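Local coordinates for protein iron transport multicopper oxidase FET3 (PDB 1ZPU) that oxidises ferrous to ferric iron at the yeast cell surface, using four copper ions and reducing dioxygen to water, for high-affinity iron uptake through the permease FTR1, at residues D73-L78 / V458-C463; I318-V323 / I382-Q387; A334-I339 / L473-V478; T340-K345 / G366-T371. One frame throughout, in Å; residues are numbered along the deposited sequence.

Contact 1: residues D73-L78 / V458-C463; sequences DGVPFL and VWFFHC. With CU1 (copper (I) ion), chain B; CU1 (copper (I) ion), chain C.
Leu-78 reaches from the loop 73-78, in the first cupredoxin domain, to strand 458-463 of the third, whose end enters the His-Cys-His motif of multicopper oxidases. In the apolar part, Leu-78 and Val-75 pack against the Phe-460 side chain, and Leu-78 also against Val-458. Leu-78 CD1 lies 3.8 Å from Val-458 CG1 and 3.9 Å from Phe-460 CB, while its CG stands over one face of the Phe-460 ring, displaced toward the rim. Val-75 has CG1 anti to the backbone N (chi1 -178°), which carries this methyl to 3.7 Å from Phe-460 CD2, the two side chains crossing at about a right angle.

The polar edge is made by Asp-73. Its carboxylate sits at the rim of the Trp-459 indole, Asp-73 CG 4.0 Å from Trp-459 CZ3, with the two planes almost perpendicular. An acid suits this place because OD2 accepts from ND1 of His-397. Separately, the backbone O bonds to ND1 of His-60, so Asp-73 is a second-shell residue that probably helps to orient both imidazoles.

Two residues at the strand's end bind copper. Cys-463 SG binds the type 1 copper with His-392 and His-468, and His-462 binds a type 3 copper with His-107 and His-397. This Cys-His link is the accepted electron path of the family. His-462 NE2 lies 2.2 Å from its copper, while its ND1 donates to Cys-463 O at 2.6 Å from well above the carbonyl plane.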
loop_
_atom_site.group_PDB
_atom_site.type_symbol
_atom_site.label_atom_id
_atom_site.label_comp_id
_atom_site.label_asym_id
_atom_site.label_seq_id
_atom_site.Cartn_x
_atom_site.Cartn_y
_atom_site.Cartn_z
ATOM N N ASP A 73 8.709 11.036 -1.130
ATOM C CA ASP A 73 7.735 9.990 -0.822
ATOM C C ASP A 73 6.766 9.712 -1.964
ATOM O O ASP A 73 6.205 8.621 -2.053
ATOM C CB ASP A 73 6.943 10.335 0.434
ATOM C CG ASP A 73 6.251 9.125 1.030
ATOM O OD1 ASP A 73 6.881 8.047 1.067
ATOM O OD2 ASP A 73 5.088 9.260 1.461
ATOM N N GLY A 74 6.559 10.709 -2.818
ATOM C CA GLY A 74 5.777 10.538 -4.044
ATOM C C GLY A 74 4.267 10.543 -3.913
ATOM O O GLY A 74 3.582 9.880 -4.672
ATOM N N VAL A 75 3.739 11.299 -2.957
ATOM C CA VAL A 75 2.299 11.441 -2.819
ATOM C C VAL A 75 1.919 12.867 -3.193
ATOM O O VAL A 75 2.263 13.805 -2.473
ATOM C CB VAL A 75 1.805 11.115 -1.391
ATOM C CG1 VAL A 75 0.304 11.243 -1.327
ATOM C CG2 VAL A 75 2.222 9.716 -0.983
ATOM N N PRO A 76 1.251 13.035 -4.348
ATOM C CA PRO A 76 0.771 14.347 -4.759
ATOM C C PRO A 76 -0.122 15.011 -3.705
ATOM O O PRO A 76 -0.922 14.348 -3.045
ATOM C CB PRO A 76 0.031 14.075 -6.072
ATOM C CG PRO A 76 -0.111 12.590 -6.164
ATOM C CD PRO A 76 0.976 11.992 -5.350
ATOM N N PHE A 77 0.086 16.317 -3.535
ATOM C CA PHE A 77 -0.577 17.168 -2.534
ATOM C C PHE A 77 -0.319 16.830 -1.062
ATOM O O PHE A 77 -0.937 17.397 -0.166
ATOM C CB PHE A 77 -2.058 17.367 -2.868
ATOM C CG PHE A 77 -2.266 18.117 -4.140
ATOM C CD1 PHE A 77 -2.596 17.448 -5.305
ATOM C CD2 PHE A 77 -2.070 19.488 -4.185
ATOM C CE1 PHE A 77 -2.763 18.137 -6.495
ATOM C CE2 PHE A 77 -2.233 20.195 -5.370
ATOM C CZ PHE A 77 -2.577 19.520 -6.529
ATOM N N LEU A 78 0.620 15.919 -0.832
ATOM C CA LEU A 78 1.200 15.680 0.486
ATOM C C LEU A 78 2.662 16.079 0.408
ATOM O O LEU A 78 3.158 16.905 1.194
ATOM C CB LEU A 78 1.148 14.193 0.830
ATOM C CG LEU A 78 -0.064 13.450 1.395
ATOM C CD1 LEU A 78 0.123 13.170 2.874
ATOM C CD2 LEU A 78 -1.385 14.128 1.101
ATOM N N VAL A 458 5.761 14.273 6.228
ATOM C CA VAL A 458 4.336 14.397 5.982
ATOM C C VAL A 458 3.917 13.036 5.491
ATOM O O VAL A 458 4.369 12.608 4.437
ATOM C CB VAL A 458 4.026 15.489 4.927
ATOM C CG1 VAL A 458 2.560 15.532 4.618
ATOM C CG2 VAL A 458 4.486 16.851 5.411
ATOM N N TRP A 459 3.073 12.354 6.262
ATOM C CA TRP A 459 2.780 10.946 6.012
ATOM C C TRP A 459 1.295 10.633 5.825
ATOM O O TRP A 459 0.475 10.984 6.667
ATOM C CB TRP A 459 3.345 10.076 7.135
ATOM C CG TRP A 459 4.779 10.329 7.507
ATOM C CD1 TRP A 459 5.238 10.717 8.725
ATOM C CD2 TRP A 459 5.937 10.210 6.669
ATOM N NE1 TRP A 459 6.597 10.847 8.704
ATOM C CE2 TRP A 459 7.054 10.538 7.455
ATOM C CE3 TRP A 459 6.137 9.870 5.327
ATOM C CZ2 TRP A 459 8.354 10.530 6.950
ATOM C CZ3 TRP A 459 7.432 9.853 4.829
ATOM C CH2 TRP A 459 8.518 10.180 5.636
ATOM N N PHE A 460 0.975 9.941 4.731
ATOM C CA PHE A 460 -0.389 9.567 4.390
ATOM C C PHE A 460 -0.784 8.321 5.172
ATOM O O PHE A 460 -0.034 7.346 5.225
ATOM C CB PHE A 460 -0.493 9.316 2.873
ATOM C CG PHE A 460 -1.816 9.700 2.253
ATOM C CD1 PHE A 460 -2.819 10.321 2.994
ATOM C CD2 PHE A 460 -2.045 9.469 0.898
ATOM C CE1 PHE A 460 -4.043 10.680 2.391
ATOM C CE2 PHE A 460 -3.267 9.841 0.281
ATOM C CZ PHE A 460 -4.260 10.436 1.031
ATOM N N PHE A 461 -1.951 8.367 5.804
ATOM C CA PHE A 461 -2.536 7.169 6.399
ATOM C C PHE A 461 -3.871 6.870 5.729
ATOM O O PHE A 461 -4.825 7.638 5.882
ATOM C CB PHE A 461 -2.721 7.313 7.907
ATOM C CG PHE A 461 -3.344 6.114 8.544
ATOM C CD1 PHE A 461 -2.590 4.973 8.785
ATOM C CD2 PHE A 461 -4.696 6.115 8.881
ATOM C CE1 PHE A 461 -3.166 3.858 9.367
ATOM C CE2 PHE A 461 -5.287 4.991 9.458
ATOM C CZ PHE A 461 -4.512 3.861 9.703
ATOM N N HIS A 462 -3.936 5.763 4.992
ATOM C CA HIS A 462 -5.102 5.478 4.168
ATOM C C HIS A 462 -5.310 4.007 3.910
ATOM O O HIS A 462 -4.412 3.189 4.128
ATOM C CB HIS A 462 -4.964 6.165 2.815
ATOM C CG HIS A 462 -3.840 5.631 1.989
ATOM N ND1 HIS A 462 -4.001 4.599 1.090
ATOM C CD2 HIS A 462 -2.534 5.981 1.933
ATOM C CE1 HIS A 462 -2.839 4.329 0.521
ATOM N NE2 HIS A 462 -1.931 5.150 1.017
ATOM N N CYS A 463 -6.493 3.691 3.399
ATOM C CA CYS A 463 -6.776 2.379 2.862
ATOM C C CYS A 463 -6.081 2.212 1.512
ATOM O O CYS A 463 -6.119 3.096 0.650
ATOM C CB CYS A 463 -8.275 2.197 2.713
ATOM S SG CYS A 463 -8.724 0.566 2.153
HETATM CU CU CU1 B . -0.081 5.882 0.057
HETATM CU CU CU1 C . -10.874 0.141 2.173
#

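Contact 2: residues I318-V323 / I382-Q387; sequences ITVDVV and IVLNNQ
Val-320 and Val-322 of strand 318-323 bond along the backbone of strand 382-386 as a parallel pair within one sheet of the third cupredoxin domain's beta sandwich. The two strand axes run 4.6 Å apart at 15°, and the ladder is regular: Val-320 N donates to Val-383 O at 2.8 Å, its carbonyl accepts from Asn-385 N, and Val-322 N and O repeat the pattern with Asn-385 O and Gln-387 N.

The tight side carries Ile-318, Val-320 and Val-322 beside Ile-382 and Leu-384, mostly beta-branched residues and a leucine, which suit both extended backbone and a dry interior. Here Val-322 CG2 meets Leu-384 CG at 3.9 Å. Phe-336 packs on Val-320, Val-322 and Leu-384, Phe-394 on the last two, and Val-322 comes within about 6 Å of a copper ion, nearest atoms considered. Asn-386 shares this face, close to the type 1 copper ligand His-392; its OD1 accepts from Asp-388 N.

On the opposite face the exposed Thr-319 and partly exposed Asp-321 form the solvent side, while Val-383 and Asn-385 are buried. Thr-319 lies alongside Val-383, OG1 of Thr-319 3.6 Å from CB of Val-383. Further along, Asn-385 is held by both ends of its amide, OD1 accepting from Phe-421 N. At the other end Asn-385 ND2 donates to Asp-321 OD1 at 2.9 Å; that oxygen lies in the amide plane and is approached end-on, while carboxylate and amide are turned 69° apart.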
loop_
_atom_site.group_PDB
_atom_site.type_symbol
_atom_site.label_atom_id
_atom_site.label_comp_id
_atom_site.label_asym_id
_atom_site.label_seq_id
_atom_site.Cartn_x
_atom_site.Cartn_y
_atom_site.Cartn_z
ATOM N N ILE A 318 -5.193 9.192 18.173
ATOM C CA ILE A 318 -6.063 9.511 17.047
ATOM C C ILE A 318 -7.129 8.406 16.919
ATOM O O ILE A 318 -6.796 7.251 16.656
ATOM C CB ILE A 318 -5.237 9.638 15.732
ATOM C CG1 ILE A 318 -4.139 10.689 15.894
ATOM C CG2 ILE A 318 -6.131 9.961 14.544
ATOM C CD1 ILE A 318 -3.066 10.648 14.838
ATOM N N THR A 319 -8.398 8.751 17.127
ATOM C CA THR A 319 -9.486 7.791 16.966
ATOM C C THR A 319 -10.297 8.114 15.716
ATOM O O THR A 319 -10.870 9.188 15.592
ATOM C CB THR A 319 -10.404 7.719 18.213
ATOM O OG1 THR A 319 -9.632 7.308 19.343
ATOM C CG2 THR A 319 -11.532 6.714 18.014
ATOM N N VAL A 320 -10.335 7.179 14.779
ATOM C CA VAL A 320 -11.093 7.386 13.558
ATOM C C VAL A 320 -12.083 6.257 13.297
ATOM O O VAL A 320 -11.755 5.078 13.438
ATOM C CB VAL A 320 -10.170 7.601 12.325
ATOM C CG1 VAL A 320 -9.342 8.863 12.492
ATOM C CG2 VAL A 320 -9.268 6.409 12.102
ATOM N N ASP A 321 -13.303 6.636 12.927
ATOM C CA ASP A 321 -14.317 5.670 12.502
ATOM C C ASP A 321 -14.369 5.644 10.982
ATOM O O ASP A 321 -14.329 6.693 10.339
ATOM C CB ASP A 321 -15.691 5.998 13.092
ATOM C CG ASP A 321 -15.736 5.834 14.616
ATOM O OD1 ASP A 321 -14.706 5.461 15.228
ATOM O OD2 ASP A 321 -16.803 6.084 15.214
ATOM N N VAL A 322 -14.435 4.441 10.422
ATOM C CA VAL A 322 -14.456 4.250 8.984
ATOM C C VAL A 322 -15.860 3.877 8.523
ATOM O O VAL A 322 -16.412 2.870 8.953
ATOM C CB VAL A 322 -13.493 3.135 8.563
ATOM C CG1 VAL A 322 -13.618 2.859 7.080
ATOM C CG2 VAL A 322 -12.062 3.500 8.927
ATOM N N VAL A 323 -16.427 4.690 7.640
ATOM C CA VAL A 323 -17.733 4.410 7.072
ATOM C C VAL A 323 -17.831 4.916 5.629
ATOM O O VAL A 323 -17.114 5.848 5.239
ATOM C CB VAL A 323 -18.870 4.999 7.953
ATOM C CG1 VAL A 323 -18.978 6.512 7.797
ATOM C CG2 VAL A 323 -20.191 4.324 7.639
ATOM N N ILE A 382 -2.995 5.151 16.856
ATOM C CA ILE A 382 -4.136 5.263 15.957
ATOM C C ILE A 382 -5.158 4.195 16.323
ATOM O O ILE A 382 -4.871 3.005 16.312
ATOM C CB ILE A 382 -3.724 5.152 14.465
ATOM C CG1 ILE A 382 -2.963 6.400 14.039
ATOM C CG2 ILE A 382 -4.937 5.009 13.569
ATOM C CD1 ILE A 382 -2.176 6.235 12.754
ATOM N N VAL A 383 -6.350 4.639 16.673
ATOM C CA VAL A 383 -7.463 3.744 16.930
ATOM C C VAL A 383 -8.395 3.814 15.729
ATOM O O VAL A 383 -8.928 4.874 15.400
ATOM C CB VAL A 383 -8.241 4.127 18.221
ATOM C CG1 VAL A 383 -9.397 3.163 18.459
ATOM C CG2 VAL A 383 -7.310 4.155 19.430
ATOM N N LEU A 384 -8.582 2.679 15.071
ATOM C CA LEU A 384 -9.424 2.631 13.904
ATOM C C LEU A 384 -10.617 1.721 14.161
ATOM O O LEU A 384 -10.450 0.540 14.461
ATOM C CB LEU A 384 -8.606 2.185 12.688
ATOM C CG LEU A 384 -9.284 2.212 11.315
ATOM C CD1 LEU A 384 -8.329 2.716 10.271
ATOM C CD2 LEU A 384 -9.814 0.858 10.925
ATOM N N ASN A 385 -11.813 2.295 14.053
ATOM C CA ASN A 385 -13.072 1.575 14.236
ATOM C C ASN A 385 -13.844 1.416 12.915
ATOM O O ASN A 385 -14.426 2.379 12.407
ATOM C CB ASN A 385 -13.949 2.305 15.254
ATOM C CG ASN A 385 -13.264 2.495 16.586
ATOM O OD1 ASN A 385 -12.751 1.545 17.173
ATOM N ND2 ASN A 385 -13.260 3.727 17.078
ATOM N N ASN A 386 -13.848 0.202 12.363
ATOM C CA ASN A 386 -14.588 -0.083 11.135
ATOM C C ASN A 386 -16.089 -0.145 11.359
ATOM O O ASN A 386 -16.594 -1.036 12.044
ATOM C CB ASN A 386 -14.124 -1.385 10.482
ATOM C CG ASN A 386 -14.626 -1.532 9.050
ATOM O OD1 ASN A 386 -15.012 -0.555 8.416
ATOM N ND2 ASN A 386 -14.626 -2.759 8.539
ATOM N N GLN A 387 -16.799 0.810 10.775
ATOM C CA GLN A 387 -18.255 0.850 10.844
ATOM C C GLN A 387 -18.838 0.253 9.562
ATOM O O GLN A 387 -20.056 0.139 9.408
ATOM C CB GLN A 387 -18.718 2.292 10.984
ATOM C CG GLN A 387 -19.725 2.522 12.078
ATOM C CD GLN A 387 -19.067 2.788 13.410
ATOM O OE1 GLN A 387 -17.932 3.263 13.470
ATOM N NE2 GLN A 387 -19.774 2.475 14.492
#

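Contact 3: residues A334-I339 / L473-V478; sequences AFFNNI and LGLVLV. With NAG (2-acetamido-2-deoxy-beta-D-glucopyranose), chain D.
The Phe-336 ring is the flat group on which Leu-473 rests, where the two sheets of the third cupredoxin domain's sandwich face each other. Leu-473 CD2 sits over the middle of one face, 3.5 Å from the centroid and only 8° off the ring normal, a well-centred CH-pi contact. At the edge, in the plane, lies the backbone of Gly-474, its C 3.7 Å from Phe-336 CD1. Leu-475 CD2 comes obliquely to Phe-336 CD1 as well, at 3.8 Å. Phe-394 also meets the ring, its plane inclined to it.

Next to the aromatic, Ala-334 offers a single methyl: its CB packs 3.7 Å from Leu-473 CG, and so small a residue lets the leucine lie close to the strand. Leu-473 also touches Cys-463 and comes about 4 Å from the type 1 copper, nearest atoms considered. It occupies the sequence position of the axial methionine found in many blue copper sites, and as a hydrocarbon it cannot coordinate, consistent with the three ligands His-392, Cys-463 and His-468.

Beyond Phe-336 the chain reverses in a type II' turn to Ile-339, closed by Phe-336 N to Ile-339 O and by Ile-339 N to Phe-336 O. Asn-337 accepts the turn's positive phi more readily than most residues would. Asn-338, at the outer corner, carries a glycan: Asn-338 ND2 is covalently joined to NAG C1 at 1.4 Å.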
loop_
_atom_site.group_PDB
_atom_site.type_symbol
_atom_site.label_atom_id
_atom_site.label_comp_id
_atom_site.label_asym_id
_atom_site.label_seq_id
_atom_site.Cartn_x
_atom_site.Cartn_y
_atom_site.Cartn_z
ATOM N N ALA A 334 -15.967 7.736 1.052
ATOM C CA ALA A 334 -15.437 7.070 2.236
ATOM C C ALA A 334 -14.983 8.098 3.267
ATOM O O ALA A 334 -14.436 9.144 2.912
ATOM C CB ALA A 334 -14.306 6.187 1.858
ATOM N N PHE A 335 -15.205 7.794 4.544
ATOM C CA PHE A 335 -14.970 8.762 5.605
ATOM C C PHE A 335 -14.075 8.255 6.736
ATOM O O PHE A 335 -14.219 7.127 7.198
ATOM C CB PHE A 335 -16.303 9.219 6.203
ATOM C CG PHE A 335 -17.189 9.944 5.242
ATOM C CD1 PHE A 335 -18.018 9.245 4.364
ATOM C CD2 PHE A 335 -17.228 11.332 5.231
ATOM C CE1 PHE A 335 -18.851 9.918 3.479
ATOM C CE2 PHE A 335 -18.066 12.007 4.347
ATOM C CZ PHE A 335 -18.873 11.296 3.475
ATOM N N PHE A 336 -13.146 9.101 7.163
ATOM C CA PHE A 336 -12.534 8.966 8.473
ATOM C C PHE A 336 -13.279 9.958 9.360
ATOM O O PHE A 336 -13.264 11.162 9.090
ATOM C CB PHE A 336 -11.030 9.280 8.438
ATOM C CG PHE A 336 -10.138 8.078 8.155
ATOM C CD1 PHE A 336 -9.024 8.209 7.326
ATOM C CD2 PHE A 336 -10.400 6.828 8.725
ATOM C CE1 PHE A 336 -8.187 7.121 7.060
ATOM C CE2 PHE A 336 -9.569 5.724 8.470
ATOM C CZ PHE A 336 -8.461 5.872 7.637
ATOM N N ASN A 337 -13.942 9.454 10.403
ATOM C CA ASN A 337 -14.919 10.237 11.163
ATOM C C ASN A 337 -15.905 10.893 10.212
ATOM O O ASN A 337 -16.610 10.189 9.488
ATOM C CB ASN A 337 -14.245 11.267 12.069
ATOM C CG ASN A 337 -13.327 10.624 13.095
ATOM O OD1 ASN A 337 -13.611 9.534 13.607
ATOM N ND2 ASN A 337 -12.214 11.296 13.397
ATOM N N ASN A 338 -15.930 12.221 10.174
ATOM C CA ASN A 338 -16.852 12.919 9.284
ATOM C C ASN A 338 -16.179 13.596 8.092
ATOM O O ASN A 338 -16.744 14.515 7.497
ATOM C CB ASN A 338 -17.702 13.920 10.068
ATOM C CG ASN A 338 -16.875 15.046 10.691
ATOM O OD1 ASN A 338 -15.639 14.986 10.741
ATOM N ND2 ASN A 338 -17.574 16.071 11.199
ATOM N N ILE A 339 -14.984 13.122 7.738
ATOM C CA ILE A 339 -14.165 13.741 6.687
ATOM C C ILE A 339 -13.782 12.761 5.573
ATOM O O ILE A 339 -13.285 11.667 5.845
ATOM C CB ILE A 339 -12.884 14.390 7.296
ATOM C CG1 ILE A 339 -13.271 15.487 8.297
ATOM C CG2 ILE A 339 -11.971 14.959 6.211
ATOM C CD1 ILE A 339 -12.113 16.067 9.079
ATOM N N LEU A 473 -10.638 7.777 1.542
ATOM C CA LEU A 473 -10.368 7.147 2.835
ATOM C C LEU A 473 -8.923 7.372 3.217
ATOM O O LEU A 473 -8.117 6.442 3.168
ATOM C CB LEU A 473 -10.618 5.641 2.781
ATOM C CG LEU A 473 -11.445 5.000 3.906
ATOM C CD1 LEU A 473 -11.241 3.492 3.973
ATOM C CD2 LEU A 473 -11.242 5.637 5.281
ATOM N N GLY A 474 -8.589 8.599 3.600
ATOM C CA GLY A 474 -7.223 8.930 3.985
ATOM C C GLY A 474 -7.113 10.142 4.878
ATOM O O GLY A 474 -7.997 11.000 4.889
ATOM N N LEU A 475 -6.024 10.201 5.634
ATOM C CA LEU A 475 -5.729 11.335 6.502
ATOM C C LEU A 475 -4.234 11.628 6.503
ATOM O O LEU A 475 -3.432 10.762 6.152
ATOM C CB LEU A 475 -6.238 11.105 7.924
ATOM C CG LEU A 475 -5.774 9.913 8.745
ATOM C CD1 LEU A 475 -4.394 10.152 9.288
ATOM C CD2 LEU A 475 -6.740 9.769 9.885
ATOM N N VAL A 476 -3.866 12.843 6.899
ATOM C CA VAL A 476 -2.491 13.302 6.764
ATOM C C VAL A 476 -1.832 13.558 8.120
ATOM O O VAL A 476 -2.370 14.282 8.966
ATOM C CB VAL A 476 -2.413 14.573 5.890
ATOM C CG1 VAL A 476 -0.977 15.055 5.759
ATOM C CG2 VAL A 476 -3.025 14.321 4.528
ATOM N N LEU A 477 -0.664 12.956 8.316
ATOM C CA LEU A 477 0.123 13.147 9.530
ATOM C C LEU A 477 1.328 14.047 9.271
ATOM O O LEU A 477 2.157 13.741 8.424
ATOM C CB LEU A 477 0.598 11.798 10.066
ATOM C CG LEU A 477 -0.479 10.805 10.504
ATOM C CD1 LEU A 477 0.175 9.572 11.066
ATOM C CD2 LEU A 477 -1.429 11.393 11.540
ATOM N N VAL A 478 1.422 15.153 9.994
ATOM C CA VAL A 478 2.580 16.026 9.890
ATOM C C VAL A 478 3.421 15.834 11.149
ATOM O O VAL A 478 3.036 16.263 12.245
ATOM C CB VAL A 478 2.158 17.508 9.715
ATOM C CG1 VAL A 478 3.371 18.413 9.646
ATOM C CG2 VAL A 478 1.328 17.671 8.470
HETATM C C1 NAG D . -16.990 17.363 10.939
HETATM C C2 NAG D . -17.153 18.593 10.047
HETATM C C3 NAG D . -16.804 19.891 10.799
HETATM C C4 NAG D . -16.987 19.786 12.313
HETATM C C5 NAG D . -16.248 18.573 12.891
HETATM C C6 NAG D . -17.000 17.895 14.036
HETATM C C7 NAG D . -16.412 19.095 7.755
HETATM C C8 NAG D . -15.677 20.408 7.600
HETATM N N2 NAG D . -16.274 18.425 8.901
HETATM O O3 NAG D . -17.570 20.972 10.306
HETATM O O4 NAG D . -16.480 20.956 12.907
HETATM O O5 NAG D . -15.960 17.616 11.878
HETATM O O6 NAG D . -17.382 18.864 14.984
HETATM O O7 NAG D . -17.111 18.665 6.842
#

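Contact 4: residues T340-K345 / G366-T371; sequences TYTAPK and GSNTHT
Thr-342 and Asn-368 form the first shell: the backbone N of Thr-342 donates to Asn-368 O at 3.0 Å, the only hydrogen bond between segments 340-345 and 366-371; the N-H...O angle is 147°, but the carbonyl is met nearly head-on. Beside it, Thr-369 O lies in the plane of the Tyr-341 ring at its edge, 3.4 Å from Tyr-341 CD1, so the aromatic rim and its weakly positive hydrogens face a carbonyl oxygen. The side chains of Tyr-341 and Thr-369 lie alongside one another, pointing the same way, and Thr-369 OG1 is 4.0 Å from Pro-344 CG. A threonine suits this place because it is compact enough to fit between a ring rim and a proline.

The next shell sets these groups in position. Thr-342 OG1, anti to its own carbonyl carbon, turns back to donate to Thr-340 O at 2.9 Å, arriving from above the carbonyl plane, which probably helps to fix the turn of the loop. The amide N of Ala-343 lies over one face of the Tyr-341 ring, toward the rim. Glu-524 ties both loops from outside: its N bonds to Asn-368 OD1, and its OE1 to Thr-340 N.

Further out, Tyr-341 makes an edge-to-face contact with Phe-460 of strand 457-463 and touches Leu-78 and Val-476. His-370 leads into strand 371-374, bonding by backbone to Val-476 of strand 474-479. The two segments lie between strand 332-336 and strand 371-374 in the chain, with helix 348-352 in the part that separates them.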
loop_
_atom_site.group_PDB
_atom_site.type_symbol
_atom_site.label_atom_id
_atom_site.label_comp_id
_atom_site.label_asym_id
_atom_site.label_seq_id
_atom_site.Cartn_x
_atom_site.Cartn_y
_atom_site.Cartn_z
ATOM N N THR A 340 -14.050 13.157 4.327
ATOM C CA THR A 340 -13.479 12.517 3.143
ATOM C C THR A 340 -12.276 13.343 2.767
ATOM O O THR A 340 -12.387 14.569 2.656
ATOM C CB THR A 340 -14.387 12.646 1.917
ATOM O OG1 THR A 340 -15.766 12.656 2.307
ATOM C CG2 THR A 340 -14.093 11.548 0.906
ATOM N N TYR A 341 -11.138 12.694 2.540
ATOM C CA TYR A 341 -9.950 13.428 2.135
ATOM C C TYR A 341 -10.195 14.204 0.847
ATOM O O TYR A 341 -10.579 13.632 -0.177
ATOM C CB TYR A 341 -8.728 12.529 1.972
ATOM C CG TYR A 341 -7.561 13.308 1.422
ATOM C CD1 TYR A 341 -6.849 14.189 2.232
ATOM C CD2 TYR A 341 -7.197 13.208 0.081
ATOM C CE1 TYR A 341 -5.781 14.932 1.725
ATOM C CE2 TYR A 341 -6.133 13.947 -0.432
ATOM C CZ TYR A 341 -5.430 14.801 0.396
ATOM O OH TYR A 341 -4.382 15.530 -0.098
ATOM N N THR A 342 -9.977 15.512 0.919
ATOM C CA THR A 342 -10.099 16.374 -0.237
ATOM C C THR A 342 -8.798 17.149 -0.382
ATOM O O THR A 342 -8.477 17.980 0.458
ATOM C CB THR A 342 -11.284 17.327 -0.087
ATOM O OG1 THR A 342 -12.344 16.669 0.624
ATOM C CG2 THR A 342 -11.775 17.758 -1.450
ATOM N N ALA A 343 -8.056 16.848 -1.442
ATOM C CA ALA A 343 -6.766 17.468 -1.734
ATOM C C ALA A 343 -6.789 18.994 -1.679
ATOM O O ALA A 343 -7.727 19.619 -2.173
ATOM C CB ALA A 343 -6.265 17.008 -3.091
ATOM N N PRO A 344 -5.755 19.591 -1.067
ATOM C CA PRO A 344 -5.645 21.029 -0.933
ATOM C C PRO A 344 -5.070 21.712 -2.184
ATOM O O PRO A 344 -4.613 21.034 -3.110
ATOM C CB PRO A 344 -4.695 21.185 0.252
ATOM C CG PRO A 344 -3.877 19.968 0.252
ATOM C CD PRO A 344 -4.613 18.893 -0.454
ATOM N N LYS A 345 -5.106 23.046 -2.200
ATOM C CA LYS A 345 -4.593 23.834 -3.328
ATOM C C LYS A 345 -3.063 23.893 -3.375
ATOM O O LYS A 345 -2.473 24.203 -4.416
ATOM C CB LYS A 345 -5.169 25.253 -3.293
ATOM C CG LYS A 345 -6.485 25.417 -4.060
ATOM C CD LYS A 345 -7.195 26.726 -3.728
ATOM C CE LYS A 345 -8.705 26.576 -3.863
ATOM N NZ LYS A 345 -9.426 27.369 -2.813
ATOM N N GLY A 366 -5.669 23.073 6.546
ATOM C CA GLY A 366 -7.010 22.869 6.013
ATOM C C GLY A 366 -7.923 22.069 6.916
ATOM O O GLY A 366 -7.463 21.326 7.791
ATOM N N SER A 367 -9.224 22.223 6.689
ATOM C CA SER A 367 -10.253 21.547 7.474
ATOM C C SER A 367 -10.718 20.245 6.817
ATOM O O SER A 367 -11.206 19.339 7.502
ATOM C CB SER A 367 -11.449 22.470 7.655
ATOM O OG SER A 367 -11.863 22.979 6.403
ATOM N N ASN A 368 -10.568 20.158 5.494
ATOM C CA ASN A 368 -11.100 19.030 4.736
ATOM C C ASN A 368 -9.984 18.110 4.246
ATOM O O ASN A 368 -10.101 17.384 3.250
ATOM C CB ASN A 368 -11.947 19.523 3.567
ATOM C CG ASN A 368 -13.191 18.700 3.375
ATOM O OD1 ASN A 368 -14.250 19.243 3.104
ATOM N ND2 ASN A 368 -13.079 17.384 3.538
ATOM N N THR A 369 -8.903 18.134 4.999
ATOM C CA THR A 369 -7.668 17.538 4.583
ATOM C C THR A 369 -7.306 16.431 5.579
ATOM O O THR A 369 -6.472 15.566 5.302
ATOM C CB THR A 369 -6.631 18.657 4.525
ATOM O OG1 THR A 369 -5.777 18.477 3.394
ATOM C CG2 THR A 369 -5.862 18.778 5.827
ATOM N N HIS A 370 -8.007 16.457 6.714
ATOM C CA HIS A 370 -7.785 15.575 7.865
ATOM C C HIS A 370 -6.330 15.491 8.298
ATOM O O HIS A 370 -5.740 14.398 8.304
ATOM C CB HIS A 370 -8.340 14.170 7.645
ATOM C CG HIS A 370 -9.104 13.651 8.820
ATOM N ND1 HIS A 370 -9.982 12.592 8.733
ATOM C CD2 HIS A 370 -9.153 14.079 10.106
ATOM C CE1 HIS A 370 -10.523 12.376 9.918
ATOM N NE2 HIS A 370 -10.041 13.268 10.768
ATOM N N THR A 371 -5.767 16.644 8.661
ATOM C CA THR A 371 -4.366 16.717 9.056
ATOM C C THR A 371 -4.204 16.727 10.565
ATOM O O THR A 371 -4.922 17.428 11.267
ATOM C CB THR A 371 -3.637 17.916 8.407
ATOM O OG1 THR A 371 -3.310 17.592 7.051
ATOM C CG2 THR A 371 -2.351 18.225 9.123
#

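How the contacts relate
All four contacts involve the third cupredoxin domain, and contact 1 alone brings in the first, across the interface that holds the copper cluster. Contacts 2 and 3 lie 9 Å apart, centre to centre, and meet where strands 316-326 and 332-336 pair; contact 3 then spans to the other sheet, where strands 474-479 and 457-463 are neighbours; the centres of contacts 1 and 3 are 12 Å apart. Contact 4 is 8 Å from contact 3. Along the chain, contact 4 is nested within each of the others and contact 2 within contact 1, whereas contact 3 alternates with contacts 1 and 2. Strand 457-463 carries ligands of both the type 1 and a type 3 copper, so the contacts pack around the elements joining these sites.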